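Local atomic coordinates of sugar kinase, pfkB family (Thermotoga maritima, PDB entry 2AJR), a protein that probably transfers phosphate from ATP to a phosphorylated sugar such as fructose 1-phosphate, and binds magnesium. Residues Asn134-Leu137 with Arg138-Met142; Arg186-Glu189 with Arg190-Gly194; Gly76-Gly79 with Lys80-Val83; Ala288-Leu291 with Glu292-Lys295; Met279-Tyr282 with Phe283-Gly287. One frame throughout, in Å; residues are numbered along the deposited sequence.

Contact 1: Asn134-Leu137 with Arg138-Met142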
loop_
_atom_site.group_PDB
_atom_site.type_symbol
_atom_site.label_atom_id
_atom_site.label_comp_id
_atom_site.label_asym_id
_atom_site.label_seq_id
_atom_site.Cartn_x
_atom_site.Cartn_y
_atom_site.Cartn_z
ATOM N N ASN A 134 2.181 29.228 -3.514
ATOM C CA ASN A 134 1.792 30.602 -3.193
ATOM C C ASN A 134 0.543 30.676 -2.333
ATOM O O ASN A 134 0.505 31.402 -1.346
ATOM C CB ASN A 134 1.623 31.441 -4.464
ATOM C CG ASN A 134 2.957 31.803 -5.092
ATOM O OD1 ASN A 134 4.007 31.799 -4.425
ATOM N ND2 ASN A 134 2.933 32.123 -6.376
ATOM N N HIS A 135 -0.469 29.907 -2.684
ATOM C CA HIS A 135 -1.671 29.853 -1.876
ATOM C C HIS A 135 -1.326 29.382 -0.487
ATOM O O HIS A 135 -1.861 29.891 0.488
ATOM C CB HIS A 135 -2.699 28.916 -2.490
ATOM C CG HIS A 135 -3.314 29.441 -3.739
ATOM N ND1 HIS A 135 -3.922 28.623 -4.664
ATOM C CD2 HIS A 135 -3.416 30.703 -4.223
ATOM C CE1 HIS A 135 -4.383 29.359 -5.663
ATOM N NE2 HIS A 135 -4.091 30.625 -5.419
ATOM N N PHE A 136 -0.420 28.417 -0.388
ATOM C CA PHE A 136 0.030 27.975 0.919
ATOM C C PHE A 136 0.704 29.097 1.719
ATOM O O PHE A 136 0.421 29.266 2.908
ATOM C CB PHE A 136 0.983 26.773 0.829
ATOM C CG PHE A 136 1.542 26.391 2.158
ATOM C CD1 PHE A 136 0.824 25.569 3.013
ATOM C CD2 PHE A 136 2.743 26.913 2.595
ATOM C CE1 PHE A 136 1.308 25.236 4.273
ATOM C CE2 PHE A 136 3.233 26.586 3.860
ATOM C CZ PHE A 136 2.505 25.751 4.701
ATOM N N LEU A 137 1.608 29.842 1.093
ATOM C CA LEU A 137 2.367 30.871 1.838
ATOM C C LEU A 137 1.433 31.950 2.351
ATOM O O LEU A 137 1.596 32.469 3.447
ATOM C CB LEU A 137 3.460 31.511 0.968
ATOM C CG LEU A 137 4.627 30.596 0.588
ATOM C CD1 LEU A 137 5.541 31.237 -0.487
ATOM C CD2 LEU A 137 5.392 30.220 1.848
ATOM N N ARG A 138 0.436 32.248 1.537
ATOM C CA ARG A 138 -0.557 33.258 1.830
ATOM C C ARG A 138 -1.403 32.849 3.051
ATOM O O ARG A 138 -1.690 33.679 3.917
ATOM C CB ARG A 138 -1.406 33.454 0.575
ATOM C CG ARG A 138 -1.994 34.828 0.368
ATOM C CD ARG A 138 -3.280 34.998 1.134
ATOM N NE ARG A 138 -4.348 35.478 0.269
ATOM C CZ ARG A 138 -5.128 34.708 -0.487
ATOM N NH1 ARG A 138 -4.989 33.389 -0.526
ATOM N NH2 ARG A 138 -6.057 35.268 -1.226
ATOM N N ARG A 139 -1.783 31.576 3.133
ATOM C CA ARG A 139 -2.522 31.061 4.297
ATOM C C ARG A 139 -1.644 30.934 5.524
ATOM O O ARG A 139 -2.107 31.117 6.654
ATOM C CB ARG A 139 -3.066 29.672 4.025
ATOM C CG ARG A 139 -4.224 29.616 3.116
ATOM C CD ARG A 139 -4.910 28.273 3.281
ATOM N NE ARG A 139 -6.078 28.181 2.422
ATOM C CZ ARG A 139 -6.653 27.051 2.044
ATOM N NH1 ARG A 139 -6.193 25.877 2.452
ATOM N NH2 ARG A 139 -7.701 27.098 1.245
ATOM N N TYR A 140 -0.394 30.547 5.298
ATOM C CA TYR A 140 0.580 30.420 6.379
ATOM C C TYR A 140 0.725 31.761 7.116
ATOM O O TYR A 140 0.630 31.805 8.342
ATOM C CB TYR A 140 1.933 29.937 5.833
ATOM C CG TYR A 140 3.027 29.815 6.873
ATOM C CD1 TYR A 140 3.055 28.755 7.768
ATOM C CD2 TYR A 140 4.036 30.770 6.962
ATOM C CE1 TYR A 140 4.066 28.646 8.732
ATOM C CE2 TYR A 140 5.044 30.671 7.916
ATOM C CZ TYR A 140 5.061 29.607 8.795
ATOM O OH TYR A 140 6.075 29.531 9.731
ATOM N N LYS A 141 0.928 32.839 6.360
ATOM C CA LYS A 141 1.052 34.187 6.943
ATOM C C LYS A 141 -0.155 34.526 7.792
ATOM O O LYS A 141 -0.019 35.048 8.881
ATOM C CB LYS A 141 1.229 35.260 5.854
ATOM C CG LYS A 141 2.578 35.201 5.164
ATOM C CD LYS A 141 2.613 35.992 3.860
ATOM C CE LYS A 141 3.922 35.748 3.086
ATOM N NZ LYS A 141 3.776 36.009 1.619
HETATM N N MSE A 142 -1.340 34.209 7.296
HETATM C CA MSE A 142 -2.543 34.571 8.005
HETATM C C MSE A 142 -2.634 33.841 9.332
HETATM O O MSE A 142 -2.935 34.443 10.349
HETATM C CB MSE A 142 -3.766 34.337 7.132
HETATM C CG MSE A 142 -3.831 35.353 5.999
HETATM SE SE MSE A 142 -5.216 35.045 4.627
HETATM C CE MSE A 142 -5.008 36.778 3.649
#
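Leu137 and Arg138 adjoin in the middle of helix 130-144, and each is tied to the residue four places away across the junction. The carbonyl of Leu137 takes the amide of Lys141, with Leu137 O to Lys141 N at 3.0 Å and the N-H nearly straight at 167°. The same oxygen is flanked by the lysine's aliphatic stem: Lys141 CG, set beside its own backbone N (chi1 -70°), comes within 3.4 Å of Leu137 O, the extended chain running on past it. Arg138 makes the equivalent link backwards, its N lying 3.0 Å from Asn134 O; Arg138 CB is 3.4 Å from Asn134 O, and the chain then bends at chi2 and chi3.

Between these two rungs sits the i to i+4 pair that faces the protein. This is one of the helices flanking the large, mainly parallel sheet of the ribokinase-like fold. Phe136 and Tyr140 both throw their rings out anti to the backbone N (chi1 175° for Phe136), and CE2 of Phe136 meets CB of Tyr140 at 4.1 Å while the two side chains slant across one another. Their backbones are joined by a short bond, 2.8 Å from Tyr140 N to Phe136 O. Beyond the pair, Phe136 reaches Phe73 and Val17, and Tyr140 packs on Leu15 of strand 14-18 and on Leu171 of helix 164-174, where its hydroxyl is hydrogen-bonded to the carbonyl oxygen of Leu168.

Contact 2: Arg186-Glu189 with Arg190-Gly194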
loop_
_atom_site.group_PDB
_atom_site.type_symbol
_atom_site.label_atom_id
_atom_site.label_comp_id
_atom_site.label_asym_id
_atom_site.label_seq_id
_atom_site.Cartn_x
_atom_site.Cartn_y
_atom_site.Cartn_z
ATOM N N ARG A 186 19.778 18.260 4.653
ATOM C CA ARG A 186 19.720 18.995 3.398
ATOM C C ARG A 186 18.746 20.148 3.517
ATOM O O ARG A 186 19.073 21.281 3.199
ATOM C CB ARG A 186 19.304 18.065 2.259
ATOM C CG ARG A 186 19.762 18.549 0.901
ATOM C CD ARG A 186 20.208 17.397 -0.007
ATOM N NE ARG A 186 20.253 17.818 -1.410
ATOM C CZ ARG A 186 19.179 17.979 -2.192
ATOM N NH1 ARG A 186 17.944 17.755 -1.728
ATOM N NH2 ARG A 186 19.339 18.370 -3.455
ATOM N N LEU A 187 17.552 19.873 4.017
ATOM C CA LEU A 187 16.601 20.948 4.244
ATOM C C LEU A 187 17.066 21.919 5.353
ATOM O O LEU A 187 16.877 23.128 5.215
ATOM C CB LEU A 187 15.190 20.388 4.509
ATOM C CG LEU A 187 14.637 19.428 3.435
ATOM C CD1 LEU A 187 13.179 19.033 3.698
ATOM C CD2 LEU A 187 14.759 19.995 2.035
ATOM N N LEU A 188 17.694 21.423 6.420
ATOM C CA LEU A 188 18.132 22.314 7.508
ATOM C C LEU A 188 19.261 23.254 7.084
ATOM O O LEU A 188 19.327 24.396 7.519
ATOM C CB LEU A 188 18.595 21.521 8.741
ATOM C CG LEU A 188 17.515 20.876 9.602
ATOM C CD1 LEU A 188 18.142 20.181 10.793
ATOM C CD2 LEU A 188 16.504 21.944 10.056
ATOM N N GLU A 189 20.171 22.738 6.271
ATOM C CA GLU A 189 21.209 23.547 5.609
ATOM C C GLU A 189 20.589 24.809 4.969
ATOM O O GLU A 189 21.102 25.923 5.044
ATOM C CB GLU A 189 21.865 22.691 4.510
ATOM C CG GLU A 189 23.375 22.779 4.436
ATOM C CD GLU A 189 24.078 21.598 5.083
ATOM O OE1 GLU A 189 23.769 20.439 4.712
ATOM O OE2 GLU A 189 24.958 21.835 5.939
ATOM N N ARG A 190 19.444 24.600 4.347
ATOM C CA ARG A 190 18.756 25.639 3.604
ATOM C C ARG A 190 18.156 26.668 4.575
ATOM O O ARG A 190 18.189 27.874 4.317
ATOM C CB ARG A 190 17.700 24.943 2.755
ATOM C CG ARG A 190 17.564 25.342 1.340
ATOM C CD ARG A 190 18.835 25.719 0.592
ATOM N NE ARG A 190 18.469 26.889 -0.210
ATOM C CZ ARG A 190 17.725 26.847 -1.315
ATOM N NH1 ARG A 190 17.314 25.687 -1.818
ATOM N NH2 ARG A 190 17.416 27.975 -1.948
ATOM N N ILE A 191 17.669 26.179 5.718
ATOM C CA ILE A 191 17.187 27.031 6.816
ATOM C C ILE A 191 18.315 27.822 7.485
ATOM O O ILE A 191 18.181 29.019 7.733
ATOM C CB ILE A 191 16.470 26.187 7.904
ATOM C CG1 ILE A 191 15.113 25.698 7.383
ATOM C CG2 ILE A 191 16.312 26.979 9.216
ATOM C CD1 ILE A 191 14.477 24.590 8.236
ATOM N N TYR A 192 19.422 27.162 7.783
ATOM C CA TYR A 192 20.538 27.838 8.474
ATOM C C TYR A 192 21.337 28.784 7.569
ATOM O O TYR A 192 22.224 29.475 8.055
ATOM C CB TYR A 192 21.429 26.844 9.241
ATOM C CG TYR A 192 20.759 26.440 10.532
ATOM C CD1 TYR A 192 19.811 25.421 10.546
ATOM C CD2 TYR A 192 21.008 27.113 11.719
ATOM C CE1 TYR A 192 19.141 25.066 11.710
ATOM C CE2 TYR A 192 20.344 26.759 12.907
ATOM C CZ TYR A 192 19.407 25.732 12.886
ATOM O OH TYR A 192 18.727 25.341 14.016
ATOM N N GLU A 193 21.024 28.806 6.270
ATOM C CA GLU A 193 21.401 29.922 5.401
ATOM C C GLU A 193 20.751 31.193 5.942
ATOM O O GLU A 193 21.403 32.121 6.341
ATOM C CB GLU A 193 20.910 29.738 3.938
ATOM C CG GLU A 193 21.543 28.617 3.090
ATOM C CD GLU A 193 21.066 28.609 1.612
ATOM O OE1 GLU A 193 20.363 29.542 1.175
ATOM O OE2 GLU A 193 21.405 27.662 0.868
ATOM N N GLY A 194 19.426 31.197 5.964
ATOM C CA GLY A 194 18.642 32.449 5.917
ATOM C C GLY A 194 18.727 33.205 7.210
ATOM O O GLY A 194 19.144 32.635 8.230
#
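Leu188, Ile191 and Tyr192 form a local apolar cluster on one side of the last turns of helix 185-193, which connects strands 178-182 and 200-201 of the large sheet. Leu188 is its centre. Its CD2 branch touches the end of Ile191, 3.8 Å from CD1, the two side chains slanting past each other, and the same methyl lies more loosely, at 4.4 Å, from CE1 of the Tyr192 ring.

The tyrosine ring is placed by its first torsion: with CG beside the backbone N (chi1 -78°), the ring edge turns back over the preceding turn, and CD1 comes 3.2 Å from Leu188 O, which lies near the ring plane. That oxygen also accepts the amide of Tyr192 over 2.8 Å, an N-H···O angle of 163°. Toward the end of the helix the bonding weakens, for Glu193 N to Glu189 O is 3.1 Å but bent to 135°. On the outer side, Arg190 folds its chain so that NE pairs with Glu193 OE2 at 3.2 Å, a salt bridge between residues three apart.

The polar ends of Glu189 and Tyr192 are held elsewhere, by the amide of Leu213 and the hydroxyl of Ser234. Leu188 and Ile191 both rest on Val181, and Leu188 and Tyr192 on Val201: the helix lies against the two strands it connects, as in a classical beta-alpha-beta crossover.

Contact 3: Gly76-Gly79 with Lys80-Val83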
loop_
_atom_site.group_PDB
_atom_site.type_symbol
_atom_site.label_atom_id
_atom_site.label_comp_id
_atom_site.label_asym_id
_atom_site.label_seq_id
_atom_site.Cartn_x
_atom_site.Cartn_y
_atom_site.Cartn_z
ATOM N N GLY A 76 -6.432 14.433 -3.853
ATOM C CA GLY A 76 -7.083 13.210 -4.318
ATOM C C GLY A 76 -7.845 12.398 -3.288
ATOM O O GLY A 76 -8.271 12.911 -2.256
ATOM N N TYR A 77 -8.010 11.116 -3.592
ATOM C CA TYR A 77 -8.715 10.175 -2.729
ATOM C C TYR A 77 -8.062 10.016 -1.364
ATOM O O TYR A 77 -8.749 9.987 -0.335
ATOM C CB TYR A 77 -8.764 8.795 -3.379
ATOM C CG TYR A 77 -9.555 8.711 -4.658
ATOM C CD1 TYR A 77 -10.939 8.960 -4.678
ATOM C CD2 TYR A 77 -8.929 8.343 -5.847
ATOM C CE1 TYR A 77 -11.667 8.850 -5.857
ATOM C CE2 TYR A 77 -9.640 8.233 -7.029
ATOM C CZ TYR A 77 -11.007 8.485 -7.033
ATOM O OH TYR A 77 -11.678 8.364 -8.231
HETATM N N MSE A 78 -6.740 9.886 -1.359
HETATM C CA MSE A 78 -6.012 9.708 -0.124
HETATM C C MSE A 78 -6.136 10.971 0.715
HETATM O O MSE A 78 -6.272 10.918 1.946
HETATM C CB MSE A 78 -4.544 9.412 -0.417
HETATM C CG MSE A 78 -4.303 8.137 -1.230
HETATM SE SE MSE A 78 -5.062 6.528 -0.413
HETATM C CE MSE A 78 -6.719 6.309 -1.381
ATOM N N GLY A 79 -6.116 12.115 0.048
ATOM C CA GLY A 79 -6.277 13.367 0.751
ATOM C C GLY A 79 -7.575 13.399 1.522
ATOM O O GLY A 79 -7.590 13.793 2.683
ATOM N N LYS A 80 -8.660 12.975 0.883
ATOM C CA LYS A 80 -9.977 13.017 1.516
ATOM C C LYS A 80 -10.023 12.150 2.756
ATOM O O LYS A 80 -10.538 12.565 3.796
ATOM C CB LYS A 80 -11.089 12.566 0.552
ATOM C CG LYS A 80 -12.434 12.315 1.254
ATOM C CD LYS A 80 -13.643 12.457 0.307
ATOM C CE LYS A 80 -14.991 12.147 1.012
ATOM N NZ LYS A 80 -14.945 10.898 1.894
ATOM N N ILE A 81 -9.492 10.940 2.637
ATOM C CA ILE A 81 -9.420 10.043 3.762
ATOM C C ILE A 81 -8.620 10.690 4.886
ATOM O O ILE A 81 -9.043 10.673 6.037
ATOM C CB ILE A 81 -8.758 8.707 3.386
ATOM C CG1 ILE A 81 -9.593 7.961 2.348
ATOM C CG2 ILE A 81 -8.573 7.824 4.634
ATOM C CD1 ILE A 81 -8.817 6.798 1.711
ATOM N N LEU A 82 -7.468 11.267 4.561
ATOM C CA LEU A 82 -6.600 11.853 5.601
ATOM C C LEU A 82 -7.343 12.907 6.406
ATOM O O LEU A 82 -7.336 12.864 7.636
ATOM C CB LEU A 82 -5.329 12.467 4.991
ATOM C CG LEU A 82 -4.205 12.876 5.943
ATOM C CD1 LEU A 82 -2.845 12.386 5.426
ATOM C CD2 LEU A 82 -4.167 14.367 6.170
ATOM N N VAL A 83 -8.008 13.835 5.719
ATOM C CA VAL A 83 -8.615 14.972 6.389
ATOM C C VAL A 83 -9.747 14.487 7.271
ATOM O O VAL A 83 -9.909 14.958 8.405
ATOM C CB VAL A 83 -9.109 16.060 5.380
ATOM C CG1 VAL A 83 -9.925 17.138 6.078
ATOM C CG2 VAL A 83 -7.925 16.686 4.664
#
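The beginning of helix 76-89, the helix of the beta-alpha-beta unit formed with strands 68-75 and 93-100, is where Met78 and Ile81 come together three residues apart. Met78, present as selenomethionine, bends at chi2 and chi3, which carries its terminal methyl across the helix surface until CE lies 3.8 Å from Ile81 CD1. The two side chains run alongside one another and point the same way. Ile81 has CG1 beside its backbone N (chi1 -64°), and this branch also passes 3.5 Å from Tyr77 O, the oxygen that accepts the isoleucine's own amide.

Beneath them the backbone is regular. Lys80 N bonds to Gly76 O at 3.2 Å, Leu82 N to Met78 O at 2.9 Å, and Val83 N to Gly79 O at 3.1 Å. Gly76, with a positive phi of 57°, lies at the strand-to-helix junction. The amides of Tyr77 and Met78 are each taken by a different oxygen of the Glu103 carboxylate, which would probably be steadied by the positive end of the helix dipole.

The apolar pair rests on Leu23 of strand 22-28 and also belongs to the dimer interface, since Ile81 packs on Met78 of the second subunit and Met78 on Met48 of that subunit, while Lys80 forms a salt bridge with Glu84 of its own chain. The chemistry is therefore divided: apolar side chains pack across the dimer, with a polar link nearby, the Tyr77 hydroxyl being hydrogen-bonded to Glu84 of the second subunit.

Contact 4: Ala288-Leu291 with Glu292-Lys295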
loop_
_atom_site.group_PDB
_atom_site.type_symbol
_atom_site.label_atom_id
_atom_site.label_comp_id
_atom_site.label_asym_id
_atom_site.label_seq_id
_atom_site.Cartn_x
_atom_site.Cartn_y
_atom_site.Cartn_z
ATOM N N ALA A 288 9.963 28.178 28.812
ATOM C CA ALA A 288 11.132 27.853 27.993
ATOM C C ALA A 288 12.353 27.400 28.793
ATOM O O ALA A 288 13.447 27.950 28.634
ATOM C CB ALA A 288 11.500 29.049 27.139
ATOM N N ASN A 289 12.167 26.406 29.656
ATOM C CA ASN A 289 13.289 25.727 30.283
ATOM C C ASN A 289 13.663 24.571 29.362
ATOM O O ASN A 289 12.959 23.566 29.290
ATOM C CB ASN A 289 12.924 25.226 31.676
ATOM C CG ASN A 289 14.090 24.561 32.376
ATOM O OD1 ASN A 289 14.745 23.676 31.820
ATOM N ND2 ASN A 289 14.364 24.987 33.604
ATOM N N PHE A 290 14.777 24.730 28.654
ATOM C CA PHE A 290 15.110 23.891 27.512
ATOM C C PHE A 290 15.543 22.479 27.868
ATOM O O PHE A 290 15.080 21.523 27.258
ATOM C CB PHE A 290 16.175 24.573 26.660
ATOM C CG PHE A 290 15.705 25.850 26.036
ATOM C CD1 PHE A 290 14.608 25.852 25.188
ATOM C CD2 PHE A 290 16.344 27.057 26.300
ATOM C CE1 PHE A 290 14.154 27.038 24.616
ATOM C CE2 PHE A 290 15.906 28.246 25.717
ATOM C CZ PHE A 290 14.809 28.235 24.878
ATOM N N LEU A 291 16.422 22.326 28.841
ATOM C CA LEU A 291 16.837 20.990 29.226
ATOM C C LEU A 291 15.603 20.205 29.654
ATOM O O LEU A 291 15.380 19.084 29.175
ATOM C CB LEU A 291 17.891 20.995 30.341
ATOM C CG LEU A 291 18.424 19.581 30.648
ATOM C CD1 LEU A 291 18.975 18.924 29.390
ATOM C CD2 LEU A 291 19.460 19.575 31.768
ATOM N N GLU A 292 14.785 20.799 30.524
ATOM C CA GLU A 292 13.544 20.128 30.957
ATOM C C GLU A 292 12.568 19.880 29.796
ATOM O O GLU A 292 11.870 18.871 29.789
ATOM C CB GLU A 292 12.872 20.874 32.106
ATOM C CG GLU A 292 13.742 20.953 33.377
ATOM C CD GLU A 292 13.902 19.616 34.095
ATOM O OE1 GLU A 292 12.886 18.978 34.436
ATOM O OE2 GLU A 292 15.050 19.207 34.349
HETATM N N MSE A 293 12.548 20.767 28.805
HETATM C CA MSE A 293 11.801 20.500 27.574
HETATM C C MSE A 293 12.283 19.261 26.862
HETATM O O MSE A 293 11.480 18.414 26.511
HETATM C CB MSE A 293 11.939 21.627 26.581
HETATM C CG MSE A 293 10.931 22.720 26.729
HETATM SE SE MSE A 293 11.190 24.002 25.290
HETATM C CE MSE A 293 11.586 22.829 23.886
ATOM N N ALA A 294 13.592 19.172 26.624
ATOM C CA ALA A 294 14.169 18.000 25.966
ATOM C C ALA A 294 13.927 16.716 26.771
ATOM O O ALA A 294 13.669 15.663 26.191
ATOM C CB ALA A 294 15.644 18.201 25.720
ATOM N N LYS A 295 13.997 16.814 28.098
ATOM C CA LYS A 295 13.779 15.657 28.978
ATOM C C LYS A 295 12.358 15.147 28.879
ATOM O O LYS A 295 12.117 13.940 28.863
ATOM C CB LYS A 295 14.087 16.006 30.444
ATOM C CG LYS A 295 15.593 16.001 30.779
ATOM C CD LYS A 295 15.924 16.709 32.094
ATOM C CE LYS A 295 15.465 15.914 33.322
ATOM N NZ LYS A 295 15.755 16.635 34.594
#
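An asparagine N-cap starts helix 290-304. Asn289 carries CG anti to its own N (chi1 -178°), which brings OD1 forward to the amide of Glu292, 3.2 Å away with an N-H···O angle of 159°; the donor stands tilted 28° from the plane of the side-chain carbonyl. The aliphatic part of Glu292 lies alongside the capping group, with CG 3.3 Å from Asn289 OD1, and the planes of the amide and the carboxylate are almost perpendicular. Asn289 serves the turn twice, because its backbone O also accepts Met293 N at 2.9 Å.

Beyond CG the Glu292 chain bends away from Asn289, toward the next turn. Lys295 kinks at chi3 to deliver NZ to Glu292 OE2 at 2.7 Å, on the syn side and somewhat above the carboxylate plane, a salt bridge with a hydrogen bond in it. On its way the lysine stem crosses Leu291, whose CG is 4.1 Å from Lys295 CD.

Phe290 and Met293, a selenomethionine, point the same way from the other side of the turn. SE approaches CD1 of the ring at 3.9 Å and lies well off the ring normal, in a Met-aromatic contact that is oblique. One face of the ring is covered by the carbonyl oxygen of Ala288.

This pair looks inward: Phe290 packs on Phe178 and Met293 on Phe180 of strand 178-182, while Leu291 and Ala294 lie against Trp255 and Ile257 of strand 254-259. Helix 271-286 also packs here, Met279 against Met293 and Ala294, and Tyr282 against Glu292 and Met293.

Contact 5: Met279-Tyr282 with Phe283-Gly287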
loop_
_atom_site.group_PDB
_atom_site.type_symbol
_atom_site.label_atom_id
_atom_site.label_comp_id
_atom_site.label_asym_id
_atom_site.label_seq_id
_atom_site.Cartn_x
_atom_site.Cartn_y
_atom_site.Cartn_z
HETATM N N MSE A 279 7.899 18.410 23.749
HETATM C CA MSE A 279 8.580 19.685 23.880
HETATM C C MSE A 279 7.624 20.846 23.686
HETATM O O MSE A 279 7.656 21.799 24.459
HETATM C CB MSE A 279 9.734 19.795 22.888
HETATM C CG MSE A 279 10.879 18.891 23.223
HETATM SE SE MSE A 279 12.479 19.242 22.151
HETATM C CE MSE A 279 13.547 20.268 23.455
ATOM N N VAL A 280 6.777 20.768 22.664
ATOM C CA VAL A 280 5.812 21.838 22.431
ATOM C C VAL A 280 4.930 22.002 23.673
ATOM O O VAL A 280 4.799 23.107 24.195
ATOM C CB VAL A 280 4.951 21.618 21.159
ATOM C CG1 VAL A 280 3.996 22.794 20.959
ATOM C CG2 VAL A 280 5.841 21.473 19.952
ATOM N N TYR A 281 4.379 20.897 24.167
ATOM C CA TYR A 281 3.556 20.900 25.384
ATOM C C TYR A 281 4.276 21.520 26.586
ATOM O O TYR A 281 3.672 22.281 27.341
ATOM C CB TYR A 281 3.116 19.477 25.739
ATOM C CG TYR A 281 2.353 19.344 27.041
ATOM C CD1 TYR A 281 0.974 19.484 27.074
ATOM C CD2 TYR A 281 3.007 19.056 28.239
ATOM C CE1 TYR A 281 0.255 19.360 28.265
ATOM C CE2 TYR A 281 2.290 18.922 29.441
ATOM C CZ TYR A 281 0.917 19.079 29.438
ATOM O OH TYR A 281 0.193 18.957 30.594
ATOM N N TYR A 282 5.544 21.181 26.774
ATOM C CA TYR A 282 6.279 21.668 27.933
ATOM C C TYR A 282 6.465 23.165 27.827
ATOM O O TYR A 282 6.308 23.889 28.810
ATOM C CB TYR A 282 7.660 21.004 28.066
ATOM C CG TYR A 282 8.336 21.314 29.393
ATOM C CD1 TYR A 282 8.972 22.534 29.620
ATOM C CD2 TYR A 282 8.314 20.389 30.430
ATOM C CE1 TYR A 282 9.568 22.819 30.858
ATOM C CE2 TYR A 282 8.910 20.661 31.665
ATOM C CZ TYR A 282 9.532 21.868 31.877
ATOM O OH TYR A 282 10.116 22.094 33.106
ATOM N N PHE A 283 6.845 23.612 26.635
ATOM C CA PHE A 283 6.994 25.030 26.356
ATOM C C PHE A 283 5.695 25.763 26.688
ATOM O O PHE A 283 5.696 26.690 27.504
ATOM C CB PHE A 283 7.379 25.245 24.892
ATOM C CG PHE A 283 7.489 26.684 24.501
ATOM C CD1 PHE A 283 8.463 27.486 25.050
ATOM C CD2 PHE A 283 6.626 27.231 23.572
ATOM C CE1 PHE A 283 8.572 28.807 24.690
ATOM C CE2 PHE A 283 6.732 28.551 23.211
ATOM C CZ PHE A 283 7.708 29.339 23.770
ATOM N N ILE A 284 4.587 25.325 26.093
ATOM C CA ILE A 284 3.291 25.950 26.360
ATOM C C ILE A 284 2.938 25.969 27.850
ATOM O O ILE A 284 2.539 27.010 28.372
ATOM C CB ILE A 284 2.150 25.251 25.617
ATOM C CG1 ILE A 284 2.248 25.502 24.108
ATOM C CG2 ILE A 284 0.807 25.736 26.153
ATOM C CD1 ILE A 284 1.045 25.005 23.359
ATOM N N LYS A 285 3.093 24.833 28.530
ATOM C CA LYS A 285 2.614 24.699 29.907
ATOM C C LYS A 285 3.578 25.259 30.962
ATOM O O LYS A 285 3.152 26.014 31.826
ATOM C CB LYS A 285 2.242 23.245 30.240
ATOM C CG LYS A 285 1.017 22.690 29.492
ATOM C CD LYS A 285 -0.253 23.564 29.606
ATOM C CE LYS A 285 -1.488 22.884 28.981
ATOM N NZ LYS A 285 -2.665 23.801 28.783
ATOM N N HIS A 286 4.857 24.907 30.902
ATOM C CA HIS A 286 5.813 25.327 31.945
ATOM C C HIS A 286 6.947 26.250 31.467
ATOM O O HIS A 286 7.934 26.416 32.177
ATOM C CB HIS A 286 6.397 24.092 32.642
ATOM C CG HIS A 286 5.385 23.019 32.898
ATOM N ND1 HIS A 286 5.546 21.720 32.467
ATOM C CD2 HIS A 286 4.180 23.063 33.512
ATOM C CE1 HIS A 286 4.490 21.006 32.815
ATOM N NE2 HIS A 286 3.646 21.798 33.448
ATOM N N GLY A 287 6.814 26.846 30.283
ATOM C CA GLY A 287 7.777 27.844 29.797
ATOM C C GLY A 287 9.044 27.277 29.159
ATOM O O GLY A 287 9.207 26.059 29.019
#
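Tyr282 offers one face of its ring to His286, a turn later in helix 271-286. The imidazole stands almost upright on it, planes at 80° and centroids 4.9 Å apart, in a T-shaped arrangement with the histidine as the edge: ND1 is 3.6 Å from Tyr282 CE2, toward the rim of the ring. CB of His286 lies over the same ring, making a CH-pi contact, and the backbones are bonded as well, Tyr282 O to His286 N at 2.7 Å.

One residue earlier the pattern recurs with an aliphatic partner. Tyr281, its ring anti to the backbone N (chi1 175°), reaches along the helix beneath Lys285, whose CG sits 3.8 Å from the ring centroid and only 18° off its normal. Both tyrosines thus lean toward the C-terminal end, where Gly287 leaves the helix with positive phi and its amide bonds to Phe283 O at 3.0 Å.

The inner side is different: Val280 and Ile284 pack on Val14, and Phe283 stacks on Phe178. Where Lys285 and His286 are exposed, the aromatic faces hold their partners probably mainly by dispersion, with an electrostatic part that would depend on the protonation of His286.

In the fold
Each contact lies within or at the end of a helix beside the large sheet. Contacts 4 and 5 alone touch: their centres are 8 Å apart, on successive helices, and Met293 CG meets Tyr282 CD1 at 3.5 Å. Both reach strand 178-182, which contact 2 also packs on, although its nearest atoms remain about 12 Å from either. Contacts 1 and 3 approach to about 10 Å between nearest atoms; both touch strand 93-100, contact 1 through Arg139 and contact 3, which alone reaches the second subunit, through Val83. Contacts 3 and 4 have centres 36 Å apart, on opposite sides of the chain's centre. None forms the magnesium site (His267, Ala304, Arg307, Glu309), though contact 4 begins the helix that ends at Ala304.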